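Arginine--tRNA ligase (Campylobacter jejuni, PDB 3FNR) catalyses the ATP-dependent attachment of L-arginine to tRNA(Arg), releasing AMP and diphosphate, as a monomeric class I aminoacyl-tRNA synthetase. Local coordinates at residues A[271-276]-A[318-323]; A[45-50]-A[292-297]; A[359-364]-A[424-429]; A[339-344]-A[448-453]. The protein carries 1 engineered substitution. All blocks are in the same frame, centred on the assembly; numbering follows the deposited sequence.

Interaction 1: A[271-276]-A[318-323]; sequences LAQMVS and DTHLEF
Asp318 meets Gln273 through its backbone: Asp318 O lies 3.3 Å from Gln273 CG. Thr319 CB points away from 271-276. Lys316 takes up the polar ends of both residues, in a salt bridge with Asp318 OD2 and through its carbonyl with Thr319 OG1. His320 then brings its ring against the Gln273 amide. The amide carbon CD sits over one ring face, toward the rim, with the two planes 55° apart. Gln273 is bent at chi2 (-84°), which folds the amide back. Its OE1 accepts a bond from Met274 N at 2.8 Å, and this fixes the rotation of the amide. From Leu321 on, the segments pair as parallel strands. Leu321 N makes a weak bond to Met274 O at 3.5 Å, and Leu321 O takes a nearly straight bond from Ser276 N at 2.8 Å. Leu321 CD1 meets Val275 CG1 at 3.7 Å, the two side chains lying side by side on one face. Glu322 shares the other face with Ser276. Phe323 N closes the pairing on Ser276 O at 3.0 Å. Strand 321-324 thus continues the largely parallel part of the mixed sheet in the Rossmann-type catalytic domain of class I synthetases, beyond strands 237-243 and 267-279. Leu321 packs on Ile311 of helix 305-311, and Arg51 of helix 50-65 touches Leu321 and Val275 and bonds to the carbonyls of Thr319 and Gln273.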
loop_
_atom_site.group_PDB
_atom_site.type_symbol
_atom_site.label_atom_id
_atom_site.label_comp_id
_atom_site.label_asym_id
_atom_site.label_seq_id
_atom_site.Cartn_x
_atom_site.Cartn_y
_atom_site.Cartn_z
ATOM N N LEU A 271 4.855 3.852 10.747
ATOM C CA LEU A 271 3.520 4.067 11.308
ATOM C C LEU A 271 2.594 4.857 10.387
ATOM O O LEU A 271 2.912 5.975 9.970
ATOM C CB LEU A 271 3.603 4.732 12.682
ATOM C CG LEU A 271 4.239 3.969 13.849
ATOM C CD1 LEU A 271 4.269 4.868 15.071
ATOM C CD2 LEU A 271 3.501 2.668 14.183
ATOM N N ALA A 272 1.455 4.257 10.063
ATOM C CA ALA A 272 0.459 4.880 9.205
ATOM C C ALA A 272 -0.587 5.592 10.056
ATOM O O ALA A 272 -1.305 4.960 10.837
ATOM C CB ALA A 272 -0.199 3.837 8.306
ATOM N N GLN A 273 -0.673 6.909 9.905
ATOM C CA GLN A 273 -1.619 7.687 10.697
ATOM C C GLN A 273 -3.051 7.665 10.180
ATOM O O GLN A 273 -3.298 7.278 9.040
ATOM C CB GLN A 273 -1.135 9.124 10.898
ATOM C CG GLN A 273 -0.567 9.369 12.282
ATOM C CD GLN A 273 -1.622 9.684 13.348
ATOM O OE1 GLN A 273 -2.734 9.144 13.344
ATOM N NE2 GLN A 273 -1.258 10.559 14.279
ATOM N N MET A 274 -3.970 8.077 11.052
ATOM C CA MET A 274 -5.397 8.105 10.739
ATOM C C MET A 274 -5.718 9.051 9.580
ATOM O O MET A 274 -5.066 10.082 9.386
ATOM C CB MET A 274 -6.206 8.493 11.979
ATOM C CG MET A 274 -7.602 7.881 12.047
ATOM S SD MET A 274 -7.613 6.212 12.733
ATOM C CE MET A 274 -9.376 5.896 12.826
ATOM N N VAL A 275 -6.715 8.666 8.788
ATOM C CA VAL A 275 -7.198 9.492 7.681
ATOM C C VAL A 275 -8.647 9.933 7.951
ATOM O O VAL A 275 -9.482 9.122 8.365
ATOM C CB VAL A 275 -7.094 8.744 6.328
ATOM C CG1 VAL A 275 -7.686 9.559 5.201
ATOM C CG2 VAL A 275 -5.645 8.406 6.014
ATOM N N SER A 276 -8.933 11.217 7.743
ATOM C CA SER A 276 -10.305 11.717 7.784
ATOM C C SER A 276 -10.823 11.950 6.377
ATOM O O SER A 276 -10.265 12.760 5.629
ATOM C CB SER A 276 -10.391 13.019 8.576
ATOM O OG SER A 276 -10.124 12.800 9.946
ATOM N N ASP A 318 3.141 9.527 9.020
ATOM C CA ASP A 318 2.851 9.643 10.450
ATOM C C ASP A 318 2.160 10.968 10.831
ATOM O O ASP A 318 2.112 11.339 12.012
ATOM C CB ASP A 318 4.115 9.389 11.300
ATOM C CG ASP A 318 5.308 10.270 10.899
ATOM O OD1 ASP A 318 6.386 10.107 11.516
ATOM O OD2 ASP A 318 5.188 11.116 9.982
ATOM N N THR A 319 1.624 11.666 9.830
ATOM C CA THR A 319 0.840 12.886 10.050
ATOM C C THR A 319 -0.606 12.672 9.587
ATOM O O THR A 319 -0.848 11.911 8.633
ATOM C CB THR A 319 1.454 14.114 9.320
ATOM O OG1 THR A 319 1.204 14.020 7.913
ATOM C CG2 THR A 319 2.962 14.201 9.558
ATOM N N HIS A 320 -1.550 13.338 10.264
ATOM C CA HIS A 320 -2.984 13.245 9.951
ATOM C C HIS A 320 -3.320 13.792 8.566
ATOM O O HIS A 320 -2.893 14.895 8.209
ATOM C CB HIS A 320 -3.814 14.011 10.986
ATOM C CG HIS A 320 -3.853 13.369 12.336
ATOM N ND1 HIS A 320 -4.743 12.368 12.660
ATOM C CD2 HIS A 320 -3.126 13.604 13.454
ATOM C CE1 HIS A 320 -4.556 12.006 13.915
ATOM N NE2 HIS A 320 -3.582 12.742 14.422
ATOM N N LEU A 321 -4.101 13.028 7.809
ATOM C CA LEU A 321 -4.528 13.413 6.481
ATOM C C LEU A 321 -6.033 13.633 6.482
ATOM O O LEU A 321 -6.801 12.762 6.898
ATOM C CB LEU A 321 -4.123 12.331 5.469
ATOM C CG LEU A 321 -4.191 12.526 3.944
ATOM C CD1 LEU A 321 -5.456 11.925 3.360
ATOM C CD2 LEU A 321 -4.007 13.984 3.483
ATOM N N GLU A 322 -6.444 14.812 6.028
ATOM C CA GLU A 322 -7.852 15.135 5.863
ATOM C C GLU A 322 -8.095 15.502 4.410
ATOM O O GLU A 322 -7.366 16.317 3.837
ATOM C CB GLU A 322 -8.250 16.294 6.776
ATOM C CG GLU A 322 -9.746 16.611 6.780
ATOM C CD GLU A 322 -10.053 17.996 7.330
ATOM O OE1 GLU A 322 -9.603 18.999 6.727
ATOM O OE2 GLU A 322 -10.753 18.080 8.362
ATOM N N PHE A 323 -9.107 14.890 3.806
ATOM C CA PHE A 323 -9.422 15.186 2.418
ATOM C C PHE A 323 -10.915 15.195 2.156
ATOM O O PHE A 323 -11.634 14.320 2.623
ATOM C CB PHE A 323 -8.731 14.199 1.474
ATOM C CG PHE A 323 -8.578 14.716 0.075
ATOM C CD1 PHE A 323 -7.453 15.456 -0.283
ATOM C CD2 PHE A 323 -9.559 14.475 -0.884
ATOM C CE1 PHE A 323 -7.307 15.948 -1.581
ATOM C CE2 PHE A 323 -9.424 14.961 -2.181
ATOM C CZ PHE A 323 -8.295 15.700 -2.530
#

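Interaction 2: A[45-50]-A[292-297]; sequences LHIGHA and NFILMS
The rings of His46 and Phe293 form an offset stack, with centroids 4.3 Å apart and planes at 18°. Phe293 CB also lies over the imidazole, 3.8 Å from its centroid, in a CH-pi contact. The His46 CB points away from 292-297. With CG anti to the carbonyl carbon (chi1 -63°), the ring swings back to reach Phe293. Met296 runs straight through its first two torsions, with CG anti to the backbone N (chi1 -177°), and bends at the last, about the bond from CG to SD. It lies alongside Leu45, and its SD comes 3.9 Å from Leu45 CD1. Ile47 uses its CG2 branch, which rests 3.9 Å from Ile294 CB. Two backbone bonds join the two segments. Met296 N donates to Leu45 O at 2.9 Å, and Ile47 N donates to Ile294 O at 2.9 Å. Residues 46-49 spell the HIGH signature of class I synthetases, part of the ATP-binding apparatus of this family. Helix 50-65 follows the motif, and Leu295 occupies the N-cap position of helix 296-303. Leu45 packs on Ile151 and Leu155 of helix 136-157, while Ile47 and Ile294 both touch Val299 of helix 296-303.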
loop_
_atom_site.group_PDB
_atom_site.type_symbol
_atom_site.label_atom_id
_atom_site.label_comp_id
_atom_site.label_asym_id
_atom_site.label_seq_id
_atom_site.Cartn_x
_atom_site.Cartn_y
_atom_site.Cartn_z
ATOM N N LEU A 45 -11.825 -5.349 3.258
ATOM C CA LEU A 45 -10.941 -4.346 3.848
ATOM C C LEU A 45 -11.691 -3.085 4.260
ATOM O O LEU A 45 -12.515 -2.560 3.515
ATOM C CB LEU A 45 -9.804 -3.997 2.886
ATOM C CG LEU A 45 -8.829 -5.125 2.547
ATOM C CD1 LEU A 45 -7.706 -4.620 1.667
ATOM C CD2 LEU A 45 -8.268 -5.741 3.812
ATOM N N HIS A 46 -11.424 -2.627 5.476
ATOM C CA HIS A 46 -11.967 -1.368 5.940
ATOM C C HIS A 46 -11.127 -0.242 5.349
ATOM O O HIS A 46 -10.031 -0.483 4.832
ATOM C CB HIS A 46 -11.969 -1.321 7.463
ATOM C CG HIS A 46 -12.849 -2.354 8.099
ATOM N ND1 HIS A 46 -12.633 -2.834 9.373
ATOM C CD2 HIS A 46 -13.942 -3.006 7.633
ATOM C CE1 HIS A 46 -13.558 -3.730 9.667
ATOM N NE2 HIS A 46 -14.364 -3.854 8.627
ATOM N N ILE A 47 -11.648 0.980 5.414
ATOM C CA ILE A 47 -10.961 2.144 4.861
ATOM C C ILE A 47 -9.670 2.476 5.626
ATOM O O ILE A 47 -8.720 2.975 5.035
ATOM C CB ILE A 47 -11.923 3.374 4.713
ATOM C CG1 ILE A 47 -11.315 4.469 3.827
ATOM C CG2 ILE A 47 -12.353 3.926 6.067
ATOM C CD1 ILE A 47 -10.862 4.000 2.445
ATOM N N GLY A 48 -9.624 2.140 6.918
ATOM C CA GLY A 48 -8.435 2.349 7.745
ATOM C C GLY A 48 -7.210 1.550 7.333
ATOM O O GLY A 48 -6.096 1.846 7.768
ATOM N N HIS A 49 -7.413 0.535 6.494
ATOM C CA HIS A 49 -6.317 -0.243 5.918
ATOM C C HIS A 49 -5.714 0.421 4.679
ATOM O O HIS A 49 -4.640 0.019 4.218
ATOM C CB HIS A 49 -6.795 -1.650 5.535
ATOM C CG HIS A 49 -7.073 -2.541 6.708
ATOM N ND1 HIS A 49 -8.338 -2.992 7.017
ATOM C CD2 HIS A 49 -6.248 -3.058 7.650
ATOM C CE1 HIS A 49 -8.280 -3.747 8.099
ATOM N NE2 HIS A 49 -7.024 -3.802 8.504
ATOM N N ALA A 50 -6.402 1.429 4.145
ATOM C CA ALA A 50 -6.070 1.977 2.829
ATOM C C ALA A 50 -4.723 2.693 2.773
ATOM O O ALA A 50 -3.950 2.468 1.834
ATOM C CB ALA A 50 -7.195 2.871 2.306
ATOM N N ASN A 292 -21.405 -1.626 9.576
ATOM C CA ASN A 292 -21.037 -0.644 10.599
ATOM C C ASN A 292 -19.647 -0.020 10.377
ATOM O O ASN A 292 -19.190 0.808 11.172
ATOM C CB ASN A 292 -21.138 -1.270 11.998
ATOM C CG ASN A 292 -21.626 -0.281 13.048
ATOM O OD1 ASN A 292 -22.709 0.296 12.921
ATOM N ND2 ASN A 292 -20.832 -0.093 14.098
ATOM N N PHE A 293 -18.992 -0.419 9.288
ATOM C CA PHE A 293 -17.670 0.082 8.922
ATOM C C PHE A 293 -17.673 0.609 7.488
ATOM O O PHE A 293 -18.419 0.114 6.644
ATOM C CB PHE A 293 -16.627 -1.033 9.037
ATOM C CG PHE A 293 -16.508 -1.625 10.412
ATOM C CD1 PHE A 293 -15.745 -0.996 11.392
ATOM C CD2 PHE A 293 -17.146 -2.825 10.723
ATOM C CE1 PHE A 293 -15.626 -1.545 12.670
ATOM C CE2 PHE A 293 -17.035 -3.385 11.996
ATOM C CZ PHE A 293 -16.274 -2.743 12.972
ATOM N N ILE A 294 -16.840 1.609 7.214
ATOM C CA ILE A 294 -16.651 2.075 5.841
ATOM C C ILE A 294 -15.628 1.169 5.152
ATOM O O ILE A 294 -14.542 0.923 5.677
ATOM C CB ILE A 294 -16.224 3.566 5.769
ATOM C CG1 ILE A 294 -17.264 4.461 6.448
ATOM C CG2 ILE A 294 -16.016 4.009 4.318
ATOM C CD1 ILE A 294 -16.704 5.776 6.978
ATOM N N LEU A 295 -15.999 0.679 3.977
ATOM C CA LEU A 295 -15.207 -0.284 3.232
ATOM C C LEU A 295 -14.298 0.428 2.242
ATOM O O LEU A 295 -14.715 1.389 1.597
ATOM C CB LEU A 295 -16.140 -1.220 2.452
ATOM C CG LEU A 295 -16.755 -2.503 3.031
ATOM C CD1 LEU A 295 -17.516 -2.290 4.329
ATOM C CD2 LEU A 295 -17.669 -3.149 1.983
ATOM N N MET A 296 -13.063 -0.059 2.116
ATOM C CA MET A 296 -12.114 0.410 1.100
ATOM C C MET A 296 -12.753 0.336 -0.289
ATOM O O MET A 296 -12.625 1.262 -1.091
ATOM C CB MET A 296 -10.824 -0.423 1.165
ATOM C CG MET A 296 -9.717 -0.003 0.206
ATOM S SD MET A 296 -8.218 -0.983 0.413
ATOM C CE MET A 296 -7.751 -1.229 -1.267
ATOM N N SER A 297 -13.466 -0.765 -0.516
ATOM C CA SER A 297 -14.231 -1.058 -1.720
ATOM C C SER A 297 -15.252 0.016 -2.082
ATOM O O SER A 297 -15.378 0.381 -3.252
ATOM C CB SER A 297 -14.982 -2.372 -1.504
ATOM O OG SER A 297 -14.958 -3.162 -2.670
HETATM O O HOH W 1 -13.250 -3.067 1.272
#

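Interaction 3: A[359-364]-A[424-429]; sequences DDVMKA and NENDLL
Val361 and Leu429 cross at about a right angle. Val361 CG1 touches both Leu429 CD1 and Leu429 CB, each at 3.8 Å. This branch stands anti to the carbonyl carbon (chi1 -53°), which turns it to the helix. Asn426 comes from the same helix, one turn earlier, and its CB points at the loop. Asn426 CB meets the methyl carbon CB of Ala364 at 4.0 Å, and its OD1 lies near Val361 CG1. Its ND2 lies beside the Lys363 chain, 4.0 Å from Lys363 CE. That chain is bent at chi2, chi3 and chi4, and the two side chains cross at a slant. Asp427 starts away from the loop, but its carboxylate bends back, and Asp427 OD1 sits 3.2 Å from Ala364 CB. The polar ends have further partners: Asn426 OD1 bonds to Lys356, Asp427 OD1 to Leu366 N and Asp427 OD2 to Ser368. The Asp427 carboxylate therefore holds the chain just after Ala364 at the start of the helix. No hydrogen bond joins the two segments directly, and their contact rests on van der Waals packing. A type I beta turn from Val361 to Ala364 presents both Val361 and Ala364 to the helix. In the helical DALR anticodon-binding domain, the loop between helices 336-353 and 371-381 is thus laid against the first turns of helix 425-445, where Lys430 bonds to the carbonyls of Met362 and Ala364, and Val361 and Leu429 both reach Phe351 of helix 336-353.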
loop_
_atom_site.group_PDB
_atom_site.type_symbol
_atom_site.label_atom_id
_atom_site.label_comp_id
_atom_site.label_asym_id
_atom_site.label_seq_id
_atom_site.Cartn_x
_atom_site.Cartn_y
_atom_site.Cartn_z
ATOM N N ASP A 359 9.452 10.426 -32.071
ATOM C CA ASP A 359 10.705 10.083 -32.748
ATOM C C ASP A 359 11.084 11.085 -33.845
ATOM O O ASP A 359 12.242 11.138 -34.263
ATOM C CB ASP A 359 10.636 8.661 -33.326
ATOM C CG ASP A 359 10.147 7.628 -32.305
ATOM O OD1 ASP A 359 8.919 7.557 -32.065
ATOM O OD2 ASP A 359 10.988 6.884 -31.749
ATOM N N ASP A 360 10.111 11.871 -34.308
ATOM C CA ASP A 360 10.350 12.874 -35.353
ATOM C C ASP A 360 11.017 14.146 -34.813
ATOM O O ASP A 360 11.589 14.926 -35.583
ATOM C CB ASP A 360 9.042 13.256 -36.060
ATOM C CG ASP A 360 8.275 12.052 -36.602
ATOM O OD1 ASP A 360 7.060 12.200 -36.859
ATOM O OD2 ASP A 360 8.873 10.963 -36.777
ATOM N N VAL A 361 10.935 14.348 -33.497
ATOM C CA VAL A 361 11.409 15.575 -32.847
ATOM C C VAL A 361 12.672 15.338 -32.025
ATOM O O VAL A 361 13.209 16.265 -31.421
ATOM C CB VAL A 361 10.310 16.212 -31.953
ATOM C CG1 VAL A 361 9.026 16.416 -32.744
ATOM C CG2 VAL A 361 10.037 15.354 -30.718
ATOM N N MET A 362 13.126 14.086 -32.024
ATOM C CA MET A 362 14.310 13.624 -31.297
ATOM C C MET A 362 15.584 14.382 -31.672
ATOM O O MET A 362 16.405 14.706 -30.806
ATOM C CB MET A 362 14.508 12.130 -31.579
ATOM C CG MET A 362 15.543 11.444 -30.709
ATOM S SD MET A 362 14.913 11.088 -29.070
ATOM C CE MET A 362 14.023 9.560 -29.376
ATOM N N LYS A 363 15.721 14.663 -32.966
ATOM C CA LYS A 363 16.873 15.363 -33.549
ATOM C C LYS A 363 17.052 16.818 -33.108
ATOM O O LYS A 363 18.102 17.408 -33.359
ATOM C CB LYS A 363 16.804 15.300 -35.084
ATOM C CG LYS A 363 15.376 15.253 -35.669
ATOM C CD LYS A 363 14.748 16.637 -35.870
ATOM C CE LYS A 363 14.741 17.065 -37.340
ATOM N NZ LYS A 363 16.054 17.598 -37.807
ATOM N N ALA A 364 16.032 17.394 -32.477
ATOM C CA ALA A 364 16.118 18.753 -31.940
ATOM C C ALA A 364 17.122 18.809 -30.794
ATOM O O ALA A 364 17.296 17.824 -30.081
ATOM C CB ALA A 364 14.769 19.216 -31.483
ATOM N N ASN A 424 10.509 26.822 -33.732
ATOM C CA ASN A 424 11.147 25.906 -32.797
ATOM C C ASN A 424 10.151 24.883 -32.261
ATOM O O ASN A 424 10.195 24.480 -31.091
ATOM C CB ASN A 424 11.837 26.684 -31.680
ATOM C CG ASN A 424 12.977 27.559 -32.193
ATOM O OD1 ASN A 424 13.871 27.094 -32.904
ATOM N ND2 ASN A 424 12.962 28.825 -31.808
ATOM N N GLU A 425 9.263 24.455 -33.153
ATOM C CA GLU A 425 8.227 23.476 -32.853
ATOM C C GLU A 425 8.835 22.199 -32.286
ATOM O O GLU A 425 8.413 21.727 -31.230
ATOM C CB GLU A 425 7.417 23.182 -34.121
ATOM C CG GLU A 425 6.259 22.219 -33.942
ATOM C CD GLU A 425 5.529 21.935 -35.241
ATOM O OE1 GLU A 425 5.537 20.767 -35.683
ATOM O OE2 GLU A 425 4.955 22.878 -35.827
ATOM N N ASN A 426 9.843 21.673 -32.979
ATOM C CA ASN A 426 10.514 20.442 -32.578
ATOM C C ASN A 426 11.169 20.493 -31.198
ATOM O O ASN A 426 11.089 19.522 -30.446
ATOM C CB ASN A 426 11.522 20.018 -33.646
ATOM C CG ASN A 426 10.849 19.582 -34.929
ATOM O OD1 ASN A 426 9.621 19.542 -35.013
ATOM N ND2 ASN A 426 11.648 19.254 -35.939
ATOM N N ASP A 427 11.801 21.625 -30.882
ATOM C CA ASP A 427 12.402 21.879 -29.567
ATOM C C ASP A 427 11.357 21.807 -28.466
ATOM O O ASP A 427 11.559 21.146 -27.440
ATOM C CB ASP A 427 13.063 23.261 -29.535
ATOM C CG ASP A 427 14.539 23.229 -29.911
ATOM O OD1 ASP A 427 15.071 22.153 -30.246
ATOM O OD2 ASP A 427 15.184 24.295 -29.855
ATOM N N LEU A 428 10.237 22.484 -28.692
ATOM C CA LEU A 428 9.135 22.519 -27.734
ATOM C C LEU A 428 8.459 21.157 -27.592
ATOM O O LEU A 428 8.185 20.717 -26.484
ATOM C CB LEU A 428 8.123 23.594 -28.120
ATOM C CG LEU A 428 8.662 25.029 -28.093
ATOM C CD1 LEU A 428 7.694 25.983 -28.788
ATOM C CD2 LEU A 428 8.923 25.476 -26.669
ATOM N N LEU A 429 8.206 20.495 -28.715
ATOM C CA LEU A 429 7.660 19.143 -28.696
ATOM C C LEU A 429 8.561 18.158 -27.947
ATOM O O LEU A 429 8.067 17.375 -27.136
ATOM C CB LEU A 429 7.376 18.647 -30.114
ATOM C CG LEU A 429 6.191 19.308 -30.826
ATOM C CD1 LEU A 429 6.088 18.805 -32.260
ATOM C CD2 LEU A 429 4.878 19.084 -30.075
#

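Interaction 4: A[339-344]-A[448-453]; sequences YINYAH and IEAKNK
The His344 ring carries the Ala450 methyl on one face. Ala450 CB stands 3.6 Å from the centroid of the His344 ring, only 3° off the normal, a centred CH-pi contact. At the ring edge, His344 ND1 donates to Lys451 O at 2.8 Å. This oxygen lies in the ring plane, although the nitrogen sits well above the plane of the carbonyl. Asn452 OD1 also lies at the edge, 3.2 Å from His344 CE1, and its amide plane is 17° from that of the ring. CG of His344 is anti to the backbone N (chi1 -171°), which carries the ring out to the tail. The Asn341 amide makes the second grip. Asn341 OD1 accepts Lys451 N at 3.1 Å, with the donor above the amide plane. Its ND2 gives a hydrogen to a water that in turn bonds to Glu449 O. The Lys451 chain crosses the Asn341 amide at about a right angle. Two buried polar side chains, one helical turn apart, thus hold an extended tail by its backbone. Asn341 also packs on Phe443 of helix 425-445. The arrangement is a C-terminal tail strapped onto helix 336-353, within the all-helical DALR anticodon-binding domain of arginyl-tRNA synthetases.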
loop_
_atom_site.group_PDB
_atom_site.type_symbol
_atom_site.label_atom_id
_atom_site.label_comp_id
_atom_site.label_asym_id
_atom_site.label_seq_id
_atom_site.Cartn_x
_atom_site.Cartn_y
_atom_site.Cartn_z
ATOM N N TYR A 339 -5.588 17.402 -13.004
ATOM C CA TYR A 339 -4.670 18.437 -13.416
ATOM C C TYR A 339 -3.369 17.854 -13.966
ATOM O O TYR A 339 -2.878 18.306 -15.010
ATOM C CB TYR A 339 -4.412 19.369 -12.231
ATOM C CG TYR A 339 -3.829 20.721 -12.598
ATOM C CD1 TYR A 339 -2.622 21.142 -12.046
ATOM C CD2 TYR A 339 -4.487 21.578 -13.487
ATOM C CE1 TYR A 339 -2.074 22.380 -12.370
ATOM C CE2 TYR A 339 -3.950 22.825 -13.816
ATOM C CZ TYR A 339 -2.741 23.215 -13.250
ATOM O OH TYR A 339 -2.184 24.437 -13.550
ATOM N N ILE A 340 -2.849 16.827 -13.290
ATOM C CA ILE A 340 -1.634 16.153 -13.728
ATOM C C ILE A 340 -1.906 15.378 -15.017
ATOM O O ILE A 340 -1.148 15.505 -15.978
ATOM C CB ILE A 340 -1.016 15.250 -12.622
ATOM C CG1 ILE A 340 -0.572 16.101 -11.424
ATOM C CG2 ILE A 340 0.175 14.485 -13.167
ATOM C CD1 ILE A 340 -0.465 15.348 -10.108
ATOM N N ASN A 341 -3.001 14.616 -15.049
ATOM C CA ASN A 341 -3.426 13.911 -16.271
ATOM C C ASN A 341 -3.675 14.864 -17.437
ATOM O O ASN A 341 -3.357 14.542 -18.589
ATOM C CB ASN A 341 -4.699 13.071 -16.032
ATOM C CG ASN A 341 -4.405 11.609 -15.705
ATOM O OD1 ASN A 341 -3.432 11.026 -16.187
ATOM N ND2 ASN A 341 -5.276 11.000 -14.904
ATOM N N TYR A 342 -4.245 16.027 -17.133
ATOM C CA TYR A 342 -4.516 17.052 -18.142
ATOM C C TYR A 342 -3.227 17.536 -18.813
ATOM O O TYR A 342 -3.207 17.720 -20.024
ATOM C CB TYR A 342 -5.311 18.227 -17.556
ATOM C CG TYR A 342 -5.848 19.179 -18.608
ATOM C CD1 TYR A 342 -6.384 18.696 -19.805
ATOM C CD2 TYR A 342 -5.826 20.560 -18.406
ATOM C CE1 TYR A 342 -6.863 19.560 -20.777
ATOM C CE2 TYR A 342 -6.308 21.436 -19.374
ATOM C CZ TYR A 342 -6.827 20.924 -20.555
ATOM O OH TYR A 342 -7.312 21.775 -21.521
ATOM N N ALA A 343 -2.159 17.692 -18.028
ATOM C CA ALA A 343 -0.839 18.031 -18.557
ATOM C C ALA A 343 -0.373 16.999 -19.576
ATOM O O ALA A 343 0.021 17.354 -20.690
ATOM C CB ALA A 343 0.162 18.162 -17.426
ATOM N N HIS A 344 -0.465 15.725 -19.195
ATOM C CA HIS A 344 -0.073 14.606 -20.038
ATOM C C HIS A 344 -0.910 14.525 -21.326
ATOM O O HIS A 344 -0.361 14.326 -22.414
ATOM C CB HIS A 344 -0.179 13.294 -19.244
ATOM C CG HIS A 344 0.403 12.113 -19.953
ATOM N ND1 HIS A 344 -0.349 11.285 -20.755
ATOM C CD2 HIS A 344 1.671 11.641 -20.007
ATOM C CE1 HIS A 344 0.428 10.344 -21.263
ATOM N NE2 HIS A 344 1.658 10.536 -20.824
ATOM N N ILE A 448 -0.893 4.404 -11.133
ATOM C CA ILE A 448 -1.786 5.218 -11.948
ATOM C C ILE A 448 -1.244 5.244 -13.372
ATOM O O ILE A 448 -0.065 5.536 -13.586
ATOM C CB ILE A 448 -1.871 6.667 -11.402
ATOM C CG1 ILE A 448 -2.448 6.676 -9.981
ATOM C CG2 ILE A 448 -2.672 7.567 -12.342
ATOM C CD1 ILE A 448 -2.422 8.031 -9.293
ATOM N N GLU A 449 -2.106 4.933 -14.333
ATOM C CA GLU A 449 -1.771 5.004 -15.751
ATOM C C GLU A 449 -2.169 6.374 -16.304
ATOM O O GLU A 449 -3.325 6.787 -16.188
ATOM C CB GLU A 449 -2.487 3.876 -16.500
ATOM C CG GLU A 449 -2.180 3.774 -17.986
ATOM C CD GLU A 449 -2.934 2.627 -18.664
ATOM O OE1 GLU A 449 -2.971 2.597 -19.913
ATOM O OE2 GLU A 449 -3.488 1.752 -17.952
ATOM N N ALA A 450 -1.203 7.080 -16.888
ATOM C CA ALA A 450 -1.431 8.419 -17.423
ATOM C C ALA A 450 -2.325 8.393 -18.661
ATOM O O ALA A 450 -2.176 7.531 -19.532
ATOM C CB ALA A 450 -0.102 9.092 -17.742
ATOM N N LYS A 451 -3.247 9.346 -18.727
ATOM C CA LYS A 451 -4.226 9.426 -19.813
ATOM C C LYS A 451 -3.716 10.225 -21.001
ATOM O O LYS A 451 -3.137 11.302 -20.833
ATOM C CB LYS A 451 -5.518 10.068 -19.313
ATOM C CG LYS A 451 -6.306 9.224 -18.329
ATOM C CD LYS A 451 -7.517 9.981 -17.826
ATOM C CE LYS A 451 -8.165 9.265 -16.659
ATOM N NZ LYS A 451 -8.801 10.246 -15.738
ATOM N N ASN A 452 -3.953 9.693 -22.197
ATOM C CA ASN A 452 -3.647 10.383 -23.445
ATOM C C ASN A 452 -4.765 11.329 -23.875
ATOM O O ASN A 452 -4.520 12.282 -24.620
ATOM C CB ASN A 452 -3.371 9.376 -24.562
ATOM C CG ASN A 452 -2.099 8.579 -24.340
ATOM O OD1 ASN A 452 -1.138 9.064 -23.743
ATOM N ND2 ASN A 452 -2.084 7.348 -24.839
ATOM N N LYS A 453 -5.982 11.054 -23.405
ATOM C CA LYS A 453 -7.184 11.825 -23.748
ATOM C C LYS A 453 -8.056 12.036 -22.513
ATOM O O LYS A 453 -8.222 11.116 -21.715
ATOM C CB LYS A 453 -7.998 11.083 -24.810
ATOM C CG LYS A 453 -7.635 11.398 -26.256
ATOM C CD LYS A 453 -8.486 12.540 -26.813
ATOM C CE LYS A 453 -8.444 12.573 -28.337
ATOM N NZ LYS A 453 -9.228 13.708 -28.903
HETATM O O HOH W 2 -5.411 8.018 -14.887
#

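Overall arrangement
Interactions 1 and 2 belong to the catalytic domain, with centres about 14 Å apart, and their segments alternate along the chain. Helix 50-65, which starts at the end of 45-50, links the two. Interactions 3 and 4 lie in the anticodon-binding domain, their centres about 21 Å apart. Interaction 3 joins the loop after helix 336-353 to the start of helix 425-445. Interaction 4 joins the early part of 336-353 to the tail after 425-445, so interaction 3 falls between its segments in sequence. Interaction 1 is a surface contact; the others are partly buried. Strand pairing dominates interaction 1, and interaction 2 combines backbone bonds with a ring stack. Interaction 3 has no direct hydrogen bond, whereas interaction 4 uses side chains to grip backbone.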